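MaoC family protein (Mycobacterium tuberculosis H37Rv, PDB 3KHP) probably hydrates enoyl thioesters or dehydrates 3-hydroxyacyl thioesters on a MaoC-type hot-dog scaffold. Local coordinates at residues A[43-48]-A[112-117]. Sequence-based numbering, arbitrary orientation.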
loop_
_atom_site.group_PDB
_atom_site.type_symbol
_atom_site.label_atom_id
_atom_site.label_comp_id
_atom_site.label_asym_id
_atom_site.label_seq_id
_atom_site.Cartn_x
_atom_site.Cartn_y
_atom_site.Cartn_z
ATOM N N ARG A 43 2.827 -5.370 8.921
ATOM C CA ARG A 43 1.992 -4.883 7.819
ATOM C C ARG A 43 2.530 -3.579 7.240
ATOM O O ARG A 43 2.474 -3.363 6.045
ATOM C CB ARG A 43 0.598 -4.651 8.337
ATOM C CG ARG A 43 -0.407 -4.318 7.297
ATOM C CD ARG A 43 -1.591 -3.835 8.000
ATOM N NE ARG A 43 -2.792 -3.860 7.201
ATOM C CZ ARG A 43 -3.780 -2.983 7.348
ATOM N NH1 ARG A 43 -3.669 -2.006 8.244
ATOM N NH2 ARG A 43 -4.879 -3.073 6.597
ATOM N N ASP A 44 3.018 -2.708 8.111
ATOM C CA ASP A 44 3.523 -1.423 7.707
ATOM C C ASP A 44 4.786 -1.566 6.871
ATOM O O ASP A 44 4.960 -0.842 5.910
ATOM C CB ASP A 44 3.844 -0.551 8.944
ATOM C CG ASP A 44 2.635 -0.228 9.737
ATOM O OD1 ASP A 44 1.730 0.354 9.147
ATOM O OD2 ASP A 44 2.533 -0.598 10.936
ATOM N N THR A 45 5.680 -2.474 7.257
ATOM C CA THR A 45 6.993 -2.548 6.600
ATOM C C THR A 45 6.822 -3.307 5.295
ATOM O O THR A 45 7.458 -2.997 4.312
ATOM C CB THR A 45 8.069 -3.168 7.497
ATOM O OG1 THR A 45 7.513 -4.255 8.244
ATOM C CG2 THR A 45 8.657 -2.131 8.494
ATOM N N LEU A 46 5.904 -4.273 5.291
ATOM C CA LEU A 46 5.508 -4.943 4.074
ATOM C C LEU A 46 4.868 -3.936 3.106
ATOM O O LEU A 46 5.256 -3.856 1.940
ATOM C CB LEU A 46 4.510 -6.077 4.386
ATOM C CG LEU A 46 5.086 -7.288 5.151
ATOM C CD1 LEU A 46 3.981 -8.137 5.712
ATOM C CD2 LEU A 46 6.088 -8.101 4.305
ATOM N N LEU A 47 3.893 -3.170 3.601
ATOM C CA LEU A 47 3.205 -2.191 2.761
ATOM C C LEU A 47 4.157 -1.165 2.161
ATOM O O LEU A 47 3.962 -0.721 1.013
ATOM C CB LEU A 47 2.112 -1.470 3.572
ATOM C CG LEU A 47 1.243 -0.495 2.787
ATOM C CD1 LEU A 47 0.724 -1.101 1.505
ATOM C CD2 LEU A 47 0.064 0.013 3.650
ATOM N N TYR A 48 5.169 -0.785 2.943
ATOM C CA TYR A 48 6.172 0.202 2.506
ATOM C C TYR A 48 6.969 -0.427 1.381
ATOM O O TYR A 48 7.177 0.201 0.348
ATOM C CB TYR A 48 7.105 0.609 3.667
ATOM C CG TYR A 48 8.283 1.452 3.213
ATOM C CD1 TYR A 48 8.159 2.828 3.061
ATOM C CD2 TYR A 48 9.502 0.890 2.937
ATOM C CE1 TYR A 48 9.198 3.599 2.573
ATOM C CE2 TYR A 48 10.562 1.673 2.474
ATOM C CZ TYR A 48 10.404 3.025 2.327
ATOM O OH TYR A 48 11.436 3.804 1.904
ATOM N N LEU A 112 16.340 -2.434 10.987
ATOM C CA LEU A 112 15.053 -2.015 11.490
ATOM C C LEU A 112 14.289 -3.311 11.565
ATOM O O LEU A 112 14.343 -4.090 10.616
ATOM C CB LEU A 112 14.379 -0.995 10.567
ATOM C CG LEU A 112 15.030 0.385 10.395
ATOM C CD1 LEU A 112 14.512 1.093 9.154
ATOM C CD2 LEU A 112 14.719 1.222 11.641
ATOM N N PRO A 113 13.618 -3.579 12.698
ATOM C CA PRO A 113 12.824 -4.797 12.779
ATOM C C PRO A 113 11.483 -4.657 12.053
ATOM O O PRO A 113 10.930 -3.518 11.919
ATOM C CB PRO A 113 12.592 -4.946 14.290
ATOM C CG PRO A 113 12.505 -3.495 14.775
ATOM C CD PRO A 113 13.468 -2.741 13.903
ATOM N N ALA A 114 10.961 -5.789 11.599
ATOM C CA ALA A 114 9.716 -5.829 10.842
ATOM C C ALA A 114 8.591 -5.136 11.576
ATOM O O ALA A 114 7.724 -4.537 10.948
ATOM C CB ALA A 114 9.304 -7.319 10.499
ATOM N N ALA A 115 8.582 -5.313 12.891
ATOM C CA ALA A 115 7.655 -4.683 13.821
ATOM C C ALA A 115 8.488 -4.088 14.953
ATOM O O ALA A 115 9.426 -4.737 15.425
ATOM C CB ALA A 115 6.694 -5.696 14.415
ATOM N N GLY A 116 8.122 -2.899 15.412
ATOM C CA GLY A 116 8.800 -2.282 16.537
ATOM C C GLY A 116 8.332 -0.885 16.897
ATOM O O GLY A 116 7.262 -0.434 16.488
ATOM N N LYS A 117 9.175 -0.204 17.661
ATOM C CA LYS A 117 8.920 1.135 18.156
ATOM C C LYS A 117 10.224 1.922 18.135
ATOM O O LYS A 117 11.309 1.353 18.364
ATOM C CB LYS A 117 8.445 1.110 19.601
ATOM C CG LYS A 117 7.473 -0.001 19.973
ATOM C CD LYS A 117 6.992 0.171 21.434
ATOM C CE LYS A 117 5.794 -0.748 21.772
ATOM N NZ LYS A 117 5.769 -2.014 20.942
#
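Thr45 and Ala114 join the first turn of helix 42-51 to the turn that leads into strand 116-129. Both segments belong to the MFE-2 hydratase 2 N-terminal domain, where the chain probably follows the hot-dog plan of MaoC-type hydratases. The contact is small and partly buried, covering 98 Å² in all. Its centre lies about 17 Å from the centre of the chain. The two residues are the closest backbone pair of the segments, with Thr45 CA 6.0 Å from Ala114 CA.

One hydrogen bond carries the polar part. Thr45 OG1 donates to Ala114 O at 2.7 Å. The hydroxyl approaches in the carbonyl plane, on a lone pair, with a C=O...OG1 angle of 128°. A chi1 of 39°, short of the usual +60°, turns OG1 toward this carbonyl. Asp42 O is a second carbonyl acceptor beside OG1, so the single hydroxyl proton is probably shared or alternates between the two, while Gln71 NE2 bonds weakly to the same hydroxyl. These partners should limit rotation of the buried group.

The remaining contact is van der Waals. Thr45 points its CB toward the turn, and its methyl CG2 rests 3.6 Å from Ala114 O. One carbonyl oxygen therefore meets both branches of the threonine. The Ala114 methyl stays farther off, with CB 4.2 Å from Thr45 OG1.

Neighbouring bonds place the two pieces. Trp40, on the antiparallel strand 36-40, pairs with Gly116 through the backbone and bonds to Pro113 O through its indole NE1. Arg43 and Asp44 form reciprocal salt bridges with Asp44 and Arg43 of the second subunit, so the helix also takes part in the dimer interface. At the contact itself, Thr45 CB sits 3.7 Å from Ala114 O.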